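Local coordinates for protein 5-cytosine DNA methyltransferase (Entamoeba histolytica, PDB 3QV2) that probably transfers methyl groups from S-adenosyl-L-methionine to carbon 5 of cytosine in DNA or tRNA, at residues Y144-L147 with I148-Y152; P132-K135 with E136-V139; V204-S207 with Y208-P211; T240-V243 with E244-S248. One frame throughout, in Å; residues are numbered along the deposited sequence.

Interaction 1: Y144-L147 with I148-Y152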
ATOM      1  N   TYR A 144       9.939  -0.779  17.793  1.00  8.44           N
ATOM      2  CA  TYR A 144      10.652   0.480  17.966  1.00 10.73           C
ATOM      3  C   TYR A 144      11.809   0.310  18.942  1.00 13.74           C
ATOM      4  O   TYR A 144      12.936   0.714  18.658  1.00 13.47           O
ATOM      5  CB  TYR A 144       9.701   1.575  18.455  1.00 13.06           C
ATOM      6  CG  TYR A 144      10.347   2.936  18.601  1.00 15.05           C
ATOM      7  CD1 TYR A 144      10.368   3.833  17.540  1.00 17.73           C
ATOM      8  CD2 TYR A 144      10.933   3.324  19.798  1.00 14.56           C
ATOM      9  CE1 TYR A 144      10.957   5.078  17.668  1.00 21.04           C
ATOM     10  CE2 TYR A 144      11.524   4.566  19.935  1.00 17.15           C
ATOM     11  CZ  TYR A 144      11.533   5.439  18.867  1.00 24.26           C
ATOM     12  OH  TYR A 144      12.121   6.677  18.994  1.00 30.58           O
ATOM     13  N   ASN A 145      11.525  -0.294  20.092  1.00 15.30           N
ATOM     14  CA  ASN A 145      12.554  -0.562  21.091  1.00 18.37           C
ATOM     15  C   ASN A 145      13.686  -1.416  20.532  1.00 16.89           C
ATOM     16  O   ASN A 145      14.860  -1.119  20.746  1.00 17.49           O
ATOM     17  CB  ASN A 145      11.948  -1.229  22.329  1.00 23.37           C
ATOM     18  CG  ASN A 145      11.128  -0.270  23.170  1.00 31.58           C
ATOM     19  OD1 ASN A 145      11.464   0.909  23.295  1.00 34.11           O
ATOM     20  ND2 ASN A 145      10.046  -0.771  23.753  1.00 31.96           N
ATOM     21  N   ILE A 146      13.329  -2.480  19.818  1.00 15.59           N
ATOM     22  CA  ILE A 146      14.322  -3.358  19.214  1.00 16.15           C
ATOM     23  C   ILE A 146      15.220  -2.584  18.253  1.00 15.99           C
ATOM     24  O   ILE A 146      16.446  -2.678  18.323  1.00 17.83           O
ATOM     25  CB  ILE A 146      13.665  -4.531  18.464  1.00 16.70           C
ATOM     26  CG1 ILE A 146      12.961  -5.469  19.446  1.00 16.50           C
ATOM     27  CG2 ILE A 146      14.702  -5.293  17.658  1.00 15.13           C
ATOM     28  CD1 ILE A 146      12.267  -6.637  18.782  1.00 17.96           C
ATOM     29  N   LEU A 147      14.603  -1.817  17.361  1.00 14.75           N
ATOM     30  CA  LEU A 147      15.348  -1.005  16.407  1.00 15.40           C
ATOM     31  C   LEU A 147      16.294  -0.042  17.117  1.00 16.62           C
ATOM     32  O   LEU A 147      17.458   0.089  16.739  1.00 21.23           O
ATOM     33  CB  LEU A 147      14.393  -0.232  15.494  1.00 16.02           C
ATOM     34  CG  LEU A 147      13.616  -1.068  14.475  1.00 16.33           C
ATOM     35  CD1 LEU A 147      12.602  -0.214  13.731  1.00 13.64           C
ATOM     36  CD2 LEU A 147      14.573  -1.738  13.502  1.00 15.97           C
ATOM     37  N   ILE A 148      15.792   0.629  18.150  1.00 15.88           N
ATOM     38  CA  ILE A 148      16.608   1.553  18.930  1.00 15.60           C
ATOM     39  C   ILE A 148      17.794   0.838  19.569  1.00 19.06           C
ATOM     40  O   ILE A 148      18.933   1.296  19.471  1.00 18.33           O
ATOM     41  CB  ILE A 148      15.784   2.249  20.028  1.00 21.25           C
ATOM     42  CG1 ILE A 148      14.846   3.286  19.409  1.00 20.66           C
ATOM     43  CG2 ILE A 148      16.703   2.914  21.040  1.00 22.14           C
ATOM     44  CD1 ILE A 148      15.567   4.359  18.622  1.00 23.62           C
ATOM     45  N   LYS A 149      17.518  -0.288  20.218  1.00 17.58           N
ATOM     46  CA  LYS A 149      18.560  -1.067  20.871  1.00 18.54           C
ATOM     47  C   LYS A 149      19.609  -1.541  19.869  1.00 20.28           C
ATOM     48  O   LYS A 149      20.773  -1.737  20.221  1.00 26.05           O
ATOM     49  CB  LYS A 149      17.950  -2.262  21.611  1.00 22.69           C
ATOM     50  CG  LYS A 149      18.974  -3.173  22.269  1.00 32.27           C
ATOM     51  CD  LYS A 149      18.303  -4.306  23.025  1.00 39.46           C
ATOM     52  CE  LYS A 149      19.330  -5.289  23.568  1.00 43.00           C
ATOM     53  NZ  LYS A 149      20.131  -5.917  22.480  1.00 44.26           N
ATOM     54  N   ASN A 150      19.197  -1.718  18.618  1.00 14.38           N
ATOM     55  CA  ASN A 150      20.119  -2.150  17.571  1.00 14.51           C
ATOM     56  C   ASN A 150      20.695  -0.995  16.750  1.00 13.96           C
ATOM     57  O   ASN A 150      21.095  -1.179  15.600  1.00 15.55           O
ATOM     58  CB  ASN A 150      19.468  -3.196  16.662  1.00 13.22           C
ATOM     59  CG  ASN A 150      19.320  -4.545  17.339  1.00 15.45           C
ATOM     60  OD1 ASN A 150      20.218  -5.385  17.278  1.00 18.60           O
ATOM     61  ND2 ASN A 150      18.186  -4.758  17.995  1.00 17.29           N
ATOM     62  N   GLN A 151      20.723   0.191  17.353  1.00 11.70           N
ATOM     63  CA  GLN A 151      21.441   1.346  16.810  1.00  9.64           C
ATOM     64  C   GLN A 151      20.806   1.992  15.575  1.00 10.92           C
ATOM     65  O   GLN A 151      21.505   2.584  14.754  1.00 16.50           O
ATOM     66  CB  GLN A 151      22.897   0.973  16.505  1.00 14.41           C
ATOM     67  CG  GLN A 151      23.593   0.183  17.606  1.00 15.44           C
ATOM     68  CD  GLN A 151      23.685   0.945  18.915  1.00 21.85           C
ATOM     69  OE1 GLN A 151      23.212   2.076  19.023  1.00 23.90           O
ATOM     70  NE2 GLN A 151      24.301   0.328  19.916  1.00 23.62           N
ATOM     71  N   TYR A 152      19.487   1.888  15.450  1.00 11.04           N
ATOM     72  CA  TYR A 152      18.786   2.488  14.318  1.00  9.16           C
ATOM     73  C   TYR A 152      18.299   3.897  14.629  1.00 14.25           C
ATOM     74  O   TYR A 152      17.930   4.203  15.763  1.00 19.43           O
ATOM     75  CB  TYR A 152      17.595   1.624  13.896  1.00 10.46           C
ATOM     76  CG  TYR A 152      17.953   0.454  13.008  1.00 12.54           C
ATOM     77  CD1 TYR A 152      18.000   0.594  11.626  1.00 14.82           C
ATOM     78  CD2 TYR A 152      18.234  -0.791  13.548  1.00 12.27           C
ATOM     79  CE1 TYR A 152      18.324  -0.472  10.808  1.00 14.69           C
ATOM     80  CE2 TYR A 152      18.559  -1.865  12.740  1.00 14.85           C
ATOM     81  CZ  TYR A 152      18.603  -1.701  11.373  1.00 14.89           C
ATOM     82  OH  TYR A 152      18.924  -2.765  10.565  1.00 14.95           O
TER
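Leu-147 lays its CD2 methyl over one face of the Tyr-152 ring, 4.1 Å from the ring centroid, in a CH-pi contact offset toward the rim, nearest Tyr-152 CD2. The carbonyl O of the same leucine lies at the edge of that ring, in its plane, and accepts from Tyr-152 N at 3.0 Å. Together with the bond from Gln-151 N to Ile-148 O, this makes the Schellman motif that ends helix 138-149, with Gln-151 at positive phi as its C-prime residue. One turn earlier a second CH-pi contact forms: Ile-148 CG1 sits over a face of the Tyr-144 ring, which is swung back toward its own carbonyl side (chi1 -177°), and comes within 3.6 Å of CE2. Asn-150 folds its amide beside Ile-146, so that ND2 reaches Ile-146 O at 2.7 Å in a nearly straight bond (168°), from above the carbonyl plane. Around this end, Leu-147 also packs on Tyr-112 of helix 106-115 and Ile-126 of strand 125-130, while Tyr-152 OH is bonded to Pro-123 O. Ile-146 O thus takes two N-H donors from Asn-150, and Leu-147 O and Ile-148 O are bonded to N atoms past the helix end.

Interaction 2: P132-K135 with E136-V139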
ATOM      1  N   PRO A 132      -2.568   3.769  10.396  1.00 12.33           N
ATOM      2  CA  PRO A 132      -2.261   4.736  11.455  1.00 10.88           C
ATOM      3  C   PRO A 132      -2.181   4.117  12.851  1.00 14.34           C
ATOM      4  O   PRO A 132      -1.241   4.410  13.592  1.00 17.45           O
ATOM      5  CB  PRO A 132      -3.436   5.712  11.375  1.00 12.67           C
ATOM      6  CG  PRO A 132      -3.812   5.696   9.934  1.00 10.36           C
ATOM      7  CD  PRO A 132      -3.591   4.281   9.467  1.00 12.65           C
ATOM      8  N   LEU A 133      -3.145   3.270  13.200  1.00 14.82           N
ATOM      9  CA  LEU A 133      -3.202   2.687  14.540  1.00 16.09           C
ATOM     10  C   LEU A 133      -1.996   1.810  14.875  1.00 17.82           C
ATOM     11  O   LEU A 133      -1.730   1.533  16.043  1.00 18.99           O
ATOM     12  CB  LEU A 133      -4.501   1.899  14.736  1.00 14.41           C
ATOM     13  CG  LEU A 133      -5.755   2.746  14.969  1.00 17.43           C
ATOM     14  CD1 LEU A 133      -6.994   1.870  15.060  1.00 16.66           C
ATOM     15  CD2 LEU A 133      -5.590   3.583  16.226  1.00 20.61           C
ATOM     16  N   PHE A 134      -1.272   1.375  13.849  1.00 15.37           N
ATOM     17  CA  PHE A 134      -0.070   0.575  14.058  1.00 15.48           C
ATOM     18  C   PHE A 134       0.928   1.349  14.910  1.00 16.74           C
ATOM     19  O   PHE A 134       1.644   0.774  15.729  1.00 16.36           O
ATOM     20  CB  PHE A 134       0.560   0.202  12.716  1.00 14.64           C
ATOM     21  CG  PHE A 134       1.764  -0.690  12.833  1.00 12.04           C
ATOM     22  CD1 PHE A 134       1.639  -1.986  13.303  1.00 13.14           C
ATOM     23  CD2 PHE A 134       3.017  -0.237  12.457  1.00 11.96           C
ATOM     24  CE1 PHE A 134       2.743  -2.811  13.406  1.00 11.50           C
ATOM     25  CE2 PHE A 134       4.125  -1.057  12.557  1.00 11.54           C
ATOM     26  CZ  PHE A 134       3.987  -2.345  13.031  1.00 10.50           C
ATOM     27  N   LYS A 135       0.959   2.663  14.712  1.00 16.61           N
ATOM     28  CA  LYS A 135       1.850   3.544  15.457  1.00 17.60           C
ATOM     29  C   LYS A 135       1.653   3.420  16.966  1.00 19.46           C
ATOM     30  O   LYS A 135       2.592   3.606  17.740  1.00 20.84           O
ATOM     31  CB  LYS A 135       1.643   4.995  15.017  1.00 18.80           C
ATOM     32  CG  LYS A 135       2.418   6.020  15.830  1.00 21.92           C
ATOM     33  CD  LYS A 135       2.126   7.433  15.351  1.00 28.02           C
ATOM     34  CE  LYS A 135       2.826   8.464  16.220  1.00 33.30           C
ATOM     35  NZ  LYS A 135       4.301   8.260  16.235  1.00 37.54           N
ATOM     36  N   GLU A 136       0.431   3.100  17.381  1.00 24.56           N
ATOM     37  CA  GLU A 136       0.106   3.008  18.803  1.00 27.67           C
ATOM     38  C   GLU A 136       0.049   1.569  19.313  1.00 26.47           C
ATOM     39  O   GLU A 136      -0.242   1.336  20.487  1.00 28.96           O
ATOM     40  CB  GLU A 136      -1.225   3.708  19.095  1.00 29.87           C
ATOM     41  CG  GLU A 136      -1.096   4.973  19.928  1.00 36.75           C
ATOM     42  CD  GLU A 136      -0.483   6.122  19.154  1.00 41.96           C
ATOM     43  OE1 GLU A 136      -0.949   6.400  18.029  1.00 44.11           O
ATOM     44  OE2 GLU A 136       0.468   6.748  19.670  1.00 44.23           O
ATOM     45  N   SER A 137       0.326   0.609  18.436  1.00 20.34           N
ATOM     46  CA  SER A 137       0.233  -0.802  18.799  1.00 18.58           C
ATOM     47  C   SER A 137       1.358  -1.236  19.730  1.00 17.95           C
ATOM     48  O   SER A 137       2.443  -0.654  19.724  1.00 17.68           O
ATOM     49  CB  SER A 137       0.231  -1.685  17.547  1.00 17.82           C
ATOM     50  OG  SER A 137       1.474  -1.618  16.872  1.00 19.49           O
ATOM     51  N   LEU A 138       1.090  -2.262  20.531  1.00 16.66           N
ATOM     52  CA  LEU A 138       2.116  -2.857  21.374  1.00 19.81           C
ATOM     53  C   LEU A 138       3.153  -3.542  20.496  1.00 20.06           C
ATOM     54  O   LEU A 138       4.317  -3.668  20.873  1.00 17.54           O
ATOM     55  CB  LEU A 138       1.502  -3.865  22.346  1.00 21.79           C
ATOM     56  CG  LEU A 138       0.616  -3.289  23.452  1.00 26.81           C
ATOM     57  CD1 LEU A 138      -0.084  -4.402  24.223  1.00 29.78           C
ATOM     58  CD2 LEU A 138       1.436  -2.407  24.385  1.00 26.62           C
ATOM     59  N   VAL A 139       2.718  -3.984  19.321  1.00 18.65           N
ATOM     60  CA  VAL A 139       3.612  -4.627  18.367  1.00 17.11           C
ATOM     61  C   VAL A 139       4.716  -3.678  17.918  1.00 15.61           C
ATOM     62  O   VAL A 139       5.897  -4.014  17.984  1.00 15.72           O
ATOM     63  CB  VAL A 139       2.853  -5.135  17.128  1.00 21.66           C
ATOM     64  CG1 VAL A 139       3.834  -5.566  16.042  1.00 17.58           C
ATOM     65  CG2 VAL A 139       1.916  -6.273  17.507  1.00 21.89           C
TER
HETATM   66  O   HOH W   1      -2.220   6.560  15.048  1.00 23.49           O
HETATM   67  O   HOH W   2       3.310   2.045  19.901  1.00 21.89           O
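Glu-136 N donates to Leu-133 O at 3.0 Å, closing a turn. The glutamate side chain, bent at chi2, runs alongside that of Lys-135; OE1 receives a hydrogen bond from a water that also makes a weak one to Pro-132 O. The Lys-135 ammonium has its salt bridge with Asp-156. Ser-137 follows at the N-cap of helix 138-149. With chi1 at 66°, OG stands between backbone N and carbonyl carbon and donates to Phe-134 O at 2.7 Å, in the carbonyl plane and on a lone pair, whereas Ser-137 N reaches the same oxygen from above that plane at 3.0 Å. The hydroxyl also accepts from Phe-140 N, the capping bond proper. Val-139, inside the helix, points back and sets CG1 4.0 Å from Phe-134 CE1, the two side chains crossing at about a right angle. The buried Phe-134 ring meets Tyr-89 edge-to-face and lies about 7 Å from the side chain of Cys-86, the predicted catalytic cysteine. By donating to Phe-134 O and accepting from Phe-140 N, the buried Ser-137 OG ties the turn after strand 125-130 to the helix start.

Interaction 3: V204-S207 with Y208-P211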
ATOM      1  N   VAL A 204     -15.105   2.112 -20.506  1.00 50.14           N
ATOM      2  CA  VAL A 204     -15.452   1.083 -19.526  1.00 44.28           C
ATOM      3  C   VAL A 204     -16.684   0.275 -19.930  1.00 37.88           C
ATOM      4  O   VAL A 204     -17.718   0.838 -20.300  1.00 35.33           O
ATOM      5  CB  VAL A 204     -15.691   1.705 -18.138  1.00 43.96           C
ATOM      6  CG1 VAL A 204     -15.833   0.625 -17.070  1.00 44.63           C
ATOM      7  CG2 VAL A 204     -14.552   2.657 -17.793  1.00 43.02           C
ATOM      8  N   ASN A 205     -16.562  -1.048 -19.866  1.00 35.54           N
ATOM      9  CA  ASN A 205     -17.691  -1.932 -20.120  1.00 34.97           C
ATOM     10  C   ASN A 205     -18.820  -1.644 -19.133  1.00 35.14           C
ATOM     11  O   ASN A 205     -18.568  -1.248 -17.995  1.00 34.15           O
ATOM     12  CB  ASN A 205     -17.245  -3.390 -20.007  1.00 35.48           C
ATOM     13  CG  ASN A 205     -18.300  -4.364 -20.496  1.00 36.88           C
ATOM     14  OD1 ASN A 205     -19.264  -4.658 -19.792  1.00 36.47           O
ATOM     15  ND2 ASN A 205     -18.117  -4.875 -21.708  1.00 37.19           N
ATOM     16  N   GLU A 206     -20.064  -1.838 -19.565  1.00 35.32           N
ATOM     17  CA  GLU A 206     -21.212  -1.533 -18.715  1.00 39.26           C
ATOM     18  C   GLU A 206     -21.300  -2.475 -17.515  1.00 40.20           C
ATOM     19  O   GLU A 206     -22.087  -2.248 -16.595  1.00 38.88           O
ATOM     20  CB  GLU A 206     -22.520  -1.582 -19.510  1.00 44.05           C
ATOM     21  CG  GLU A 206     -23.044  -2.985 -19.761  1.00 47.09           C
ATOM     22  CD  GLU A 206     -24.561  -3.049 -19.766  1.00 50.93           C
ATOM     23  OE1 GLU A 206     -25.192  -2.270 -19.017  1.00 48.71           O
ATOM     24  OE2 GLU A 206     -25.124  -3.872 -20.519  1.00 52.43           O
ATOM     25  N   SER A 207     -20.490  -3.528 -17.527  1.00 40.15           N
ATOM     26  CA  SER A 207     -20.504  -4.512 -16.452  1.00 40.14           C
ATOM     27  C   SER A 207     -19.942  -3.933 -15.158  1.00 37.43           C
ATOM     28  O   SER A 207     -19.879  -4.617 -14.137  1.00 35.61           O
ATOM     29  CB  SER A 207     -19.713  -5.762 -16.850  1.00 42.89           C
ATOM     30  OG  SER A 207     -18.338  -5.460 -17.022  1.00 44.49           O
ATOM     31  N   TYR A 208     -19.533  -2.670 -15.209  1.00 34.09           N
ATOM     32  CA  TYR A 208     -18.958  -2.004 -14.046  1.00 32.19           C
ATOM     33  C   TYR A 208     -19.929  -1.020 -13.399  1.00 32.59           C
ATOM     34  O   TYR A 208     -19.721  -0.587 -12.265  1.00 32.61           O
ATOM     35  CB  TYR A 208     -17.654  -1.290 -14.418  1.00 31.54           C
ATOM     36  CG  TYR A 208     -16.463  -2.213 -14.567  1.00 28.72           C
ATOM     37  CD1 TYR A 208     -16.002  -2.591 -15.821  1.00 27.05           C
ATOM     38  CD2 TYR A 208     -15.800  -2.706 -13.450  1.00 26.78           C
ATOM     39  CE1 TYR A 208     -14.913  -3.435 -15.959  1.00 27.92           C
ATOM     40  CE2 TYR A 208     -14.712  -3.551 -13.578  1.00 28.38           C
ATOM     41  CZ  TYR A 208     -14.273  -3.911 -14.835  1.00 29.76           C
ATOM     42  OH  TYR A 208     -13.190  -4.751 -14.961  1.00 36.15           O
ATOM     43  N   SER A 209     -20.989  -0.674 -14.121  1.00 29.56           N
ATOM     44  CA  SER A 209     -21.991   0.253 -13.607  1.00 28.87           C
ATOM     45  C   SER A 209     -22.801  -0.373 -12.476  1.00 23.23           C
ATOM     46  O   SER A 209     -23.072  -1.574 -12.484  1.00 22.46           O
ATOM     47  CB  SER A 209     -22.917   0.729 -14.730  1.00 35.53           C
ATOM     48  OG  SER A 209     -23.515  -0.366 -15.400  1.00 39.33           O
ATOM     49  N   ILE A 210     -23.182   0.449 -11.504  1.00 18.43           N
ATOM     50  CA  ILE A 210     -23.950  -0.021 -10.358  1.00 20.08           C
ATOM     51  C   ILE A 210     -25.337  -0.481 -10.794  1.00 19.85           C
ATOM     52  O   ILE A 210     -26.070   0.272 -11.436  1.00 24.44           O
ATOM     53  CB  ILE A 210     -24.118   1.088  -9.302  1.00 17.03           C
ATOM     54  CG1 ILE A 210     -22.856   1.951  -9.215  1.00 19.68           C
ATOM     55  CG2 ILE A 210     -24.457   0.487  -7.946  1.00 17.53           C
ATOM     56  CD1 ILE A 210     -21.645   1.216  -8.687  1.00 19.44           C
ATOM     57  N   PRO A 211     -25.701  -1.725 -10.448  1.00 20.89           N
ATOM     58  CA  PRO A 211     -27.036  -2.255 -10.743  1.00 23.06           C
ATOM     59  C   PRO A 211     -28.129  -1.371 -10.142  1.00 22.92           C
ATOM     60  O   PRO A 211     -27.964  -0.855  -9.036  1.00 21.90           O
ATOM     61  CB  PRO A 211     -27.023  -3.626 -10.058  1.00 23.51           C
ATOM     62  CG  PRO A 211     -25.578  -4.008 -10.007  1.00 22.69           C
ATOM     63  CD  PRO A 211     -24.844  -2.719  -9.778  1.00 21.86           C
TER
HETATM   64  O   HOH W   3     -21.346  -3.852 -11.559  1.00 26.65           O
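Val-204 directs CG1 at the ring of Tyr-208, 3.5 Å from CD1, the two side chains crossing at roughly a right angle. Asn-205 comes next and works with both its oxygens. OD1 accepts from Ser-207 N at 2.8 Å, in the plane of the amide carbonyl and on a lone pair, which defines an Asx turn; the backbone O takes the N-H of Tyr-208 at 3.3 Å and also lies at the edge of the Tyr-208 ring, in its plane. Glu-206 contributes its carbonyl oxygen, gripped twice by Ser-209: OG donates on a lone pair at 2.6 Å, while N approaches from above the carbonyl plane. The serine hydroxyl can do this because chi1 of 55° tucks it between its own N and carbonyl carbon, facing back over the turn. Ser-207 brings its OG near the ring, 3.9 Å from Tyr-208 CD1, and its O shares a water with Ser-209 O. The short 3-10 turn lies at the surface, in the loop between strand 172-178 and helix 212-218. Val-204 rests on Arg-272 and Thr-275, Tyr-208 is backbone-bonded to Tyr-273, and Pro-211 stands at the N-cap position of helix 212-218.

Interaction 4: T240-V243 with E244-S248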
ATOM      1  N   THR A 240     -16.574  -2.985  -4.341  1.00 24.51           N
ATOM      2  CA  THR A 240     -17.561  -3.589  -5.244  1.00 25.66           C
ATOM      3  C   THR A 240     -18.276  -4.792  -4.630  1.00 27.34           C
ATOM      4  O   THR A 240     -19.129  -5.409  -5.269  1.00 27.57           O
ATOM      5  CB  THR A 240     -16.971  -3.981  -6.624  1.00 28.00           C
ATOM      6  OG1 THR A 240     -16.218  -5.194  -6.512  1.00 29.82           O
ATOM      7  CG2 THR A 240     -16.091  -2.870  -7.173  1.00 26.86           C
ATOM      8  N   LYS A 241     -17.927  -5.120  -3.391  1.00 29.65           N
ATOM      9  CA  LYS A 241     -18.591  -6.199  -2.669  1.00 33.03           C
ATOM     10  C   LYS A 241     -19.391  -5.612  -1.510  1.00 33.74           C
ATOM     11  O   LYS A 241     -20.569  -5.917  -1.334  1.00 36.06           O
ATOM     12  CB  LYS A 241     -17.568  -7.212  -2.150  1.00 35.92           C
ATOM     13  CG  LYS A 241     -18.149  -8.574  -1.789  1.00 41.48           C
ATOM     14  CD  LYS A 241     -18.628  -9.315  -3.030  1.00 46.41           C
ATOM     15  CE  LYS A 241     -19.076 -10.734  -2.707  1.00 48.48           C
ATOM     16  NZ  LYS A 241     -20.258 -10.759  -1.803  1.00 51.08           N
ATOM     17  N   ILE A 242     -18.735  -4.766  -0.721  1.00 31.29           N
ATOM     18  CA  ILE A 242     -19.397  -4.041   0.357  1.00 28.66           C
ATOM     19  C   ILE A 242     -19.484  -2.570  -0.021  1.00 26.10           C
ATOM     20  O   ILE A 242     -18.510  -1.985  -0.492  1.00 25.58           O
ATOM     21  CB  ILE A 242     -18.646  -4.185   1.696  1.00 31.57           C
ATOM     22  CG1 ILE A 242     -18.884  -5.571   2.301  1.00 34.56           C
ATOM     23  CG2 ILE A 242     -19.092  -3.114   2.678  1.00 30.16           C
ATOM     24  CD1 ILE A 242     -18.232  -6.700   1.535  1.00 36.94           C
ATOM     25  N   VAL A 243     -20.655  -1.978   0.183  1.00 23.70           N
ATOM     26  CA  VAL A 243     -20.909  -0.606  -0.244  1.00 25.16           C
ATOM     27  C   VAL A 243     -20.105   0.432   0.540  1.00 28.86           C
ATOM     28  O   VAL A 243     -19.390   1.244  -0.047  1.00 29.55           O
ATOM     29  CB  VAL A 243     -22.411  -0.260  -0.152  1.00 24.82           C
ATOM     30  CG1 VAL A 243     -22.636   1.215  -0.448  1.00 25.78           C
ATOM     31  CG2 VAL A 243     -23.217  -1.134  -1.103  1.00 21.70           C
ATOM     32  N   GLU A 244     -20.220   0.399   1.864  1.00 26.00           N
ATOM     33  CA  GLU A 244     -19.651   1.448   2.707  1.00 27.74           C
ATOM     34  C   GLU A 244     -18.176   1.247   3.051  1.00 25.38           C
ATOM     35  O   GLU A 244     -17.747   0.144   3.385  1.00 25.16           O
ATOM     36  CB  GLU A 244     -20.463   1.592   3.996  1.00 32.91           C
ATOM     37  CG  GLU A 244     -21.938   1.870   3.771  1.00 34.40           C
ATOM     38  CD  GLU A 244     -22.709   2.009   5.068  1.00 38.13           C
ATOM     39  OE1 GLU A 244     -22.523   3.031   5.763  1.00 35.32           O
ATOM     40  OE2 GLU A 244     -23.496   1.096   5.396  1.00 42.83           O
ATOM     41  N   GLY A 245     -17.410   2.331   2.964  1.00 25.96           N
ATOM     42  CA  GLY A 245     -16.036   2.358   3.437  1.00 24.08           C
ATOM     43  C   GLY A 245     -15.031   1.554   2.636  1.00 23.46           C
ATOM     44  O   GLY A 245     -13.919   1.306   3.104  1.00 27.14           O
ATOM     45  N   THR A 246     -15.405   1.151   1.426  1.00 20.77           N
ATOM     46  CA  THR A 246     -14.512   0.350   0.594  1.00 19.13           C
ATOM     47  C   THR A 246     -14.024   1.113  -0.632  1.00 16.62           C
ATOM     48  O   THR A 246     -13.205   0.607  -1.400  1.00 15.69           O
ATOM     49  CB  THR A 246     -15.178  -0.961   0.143  1.00 19.70           C
ATOM     50  OG1 THR A 246     -16.265  -0.669  -0.743  1.00 17.01           O
ATOM     51  CG2 THR A 246     -15.693  -1.733   1.346  1.00 20.42           C
ATOM     52  N   GLY A 247     -14.534   2.327  -0.815  1.00 17.05           N
ATOM     53  CA  GLY A 247     -14.127   3.162  -1.929  1.00 17.00           C
ATOM     54  C   GLY A 247     -15.274   3.930  -2.560  1.00 18.93           C
ATOM     55  O   GLY A 247     -16.434   3.534  -2.454  1.00 15.81           O
ATOM     56  N   SER A 248     -14.944   5.035  -3.221  1.00 21.72           N
ATOM     57  CA  SER A 248     -15.941   5.850  -3.902  1.00 23.83           C
ATOM     58  C   SER A 248     -16.345   5.217  -5.228  1.00 23.60           C
ATOM     59  O   SER A 248     -15.666   4.322  -5.731  1.00 21.56           O
ATOM     60  CB  SER A 248     -15.396   7.258  -4.155  1.00 24.36           C
ATOM     61  OG  SER A 248     -14.961   7.873  -2.955  1.00 25.06           O
TER
HETATM   62  O   HOH W   4     -18.162   1.450  -2.495  1.00 11.44           O
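Thr-246 reaches back to Ile-242 across an irregular loop that joins strand 224-226 to strand 249-251, the two parallel strands of the small sheet. The tight part lies here: OG1 donates to Ile-242 O at 2.6 Å, nearly along the C=O axis (163°), and CG2 of the same side chain touches that oxygen at 3.4 Å and Ile-242 CB at 3.9 Å. A chi1 of 67° puts the hydroxyl between backbone N and carbonyl carbon and leaves the methyl next to the N, so both branches bear on one carbonyl. Thr-246 is buried, and a backbone hydrogen bond to Thr-236 fixes it to an earlier part of the same connection. Ile-242 and Glu-244 make the loose side, both exposed; CG2 of the isoleucine passes 3.6 Å from Glu-244 O, and the glutamate chain runs outward, extended beyond CG. Val-243 turns away from this bend to pack on Leu-214 and Lys-218 of helix 212-218. Two glycines let the chain come round: both have positive phi, and Gly-247 takes a backbone conformation that is awkward for residues with a side chain. A water spans the bend, donating to Val-243 O and to Gly-247 O, 2.7 Å from each.

Overall arrangement
Along the chain the order is interaction 2, then 1, 3 and 4. Interactions 2 and 1 mark the start and the end of helix 138-149, their centres 16 Å apart; this helix links strand 125-130 to edge strand 153-159 of the six-stranded mixed sheet, in the Rossmann-like cofactor-binding domain. Interactions 3 and 4 lie in loops around helix 212-218, with centres 15 Å apart, in what is probably the smaller target-recognition domain of this family. Interaction 3 is on the opposite side of the chain's centre from interactions 1 and 2, about 50 Å from interaction 1 between centres. Interaction 2 alone comes near the functional centre, beside the predicted catalytic cysteine.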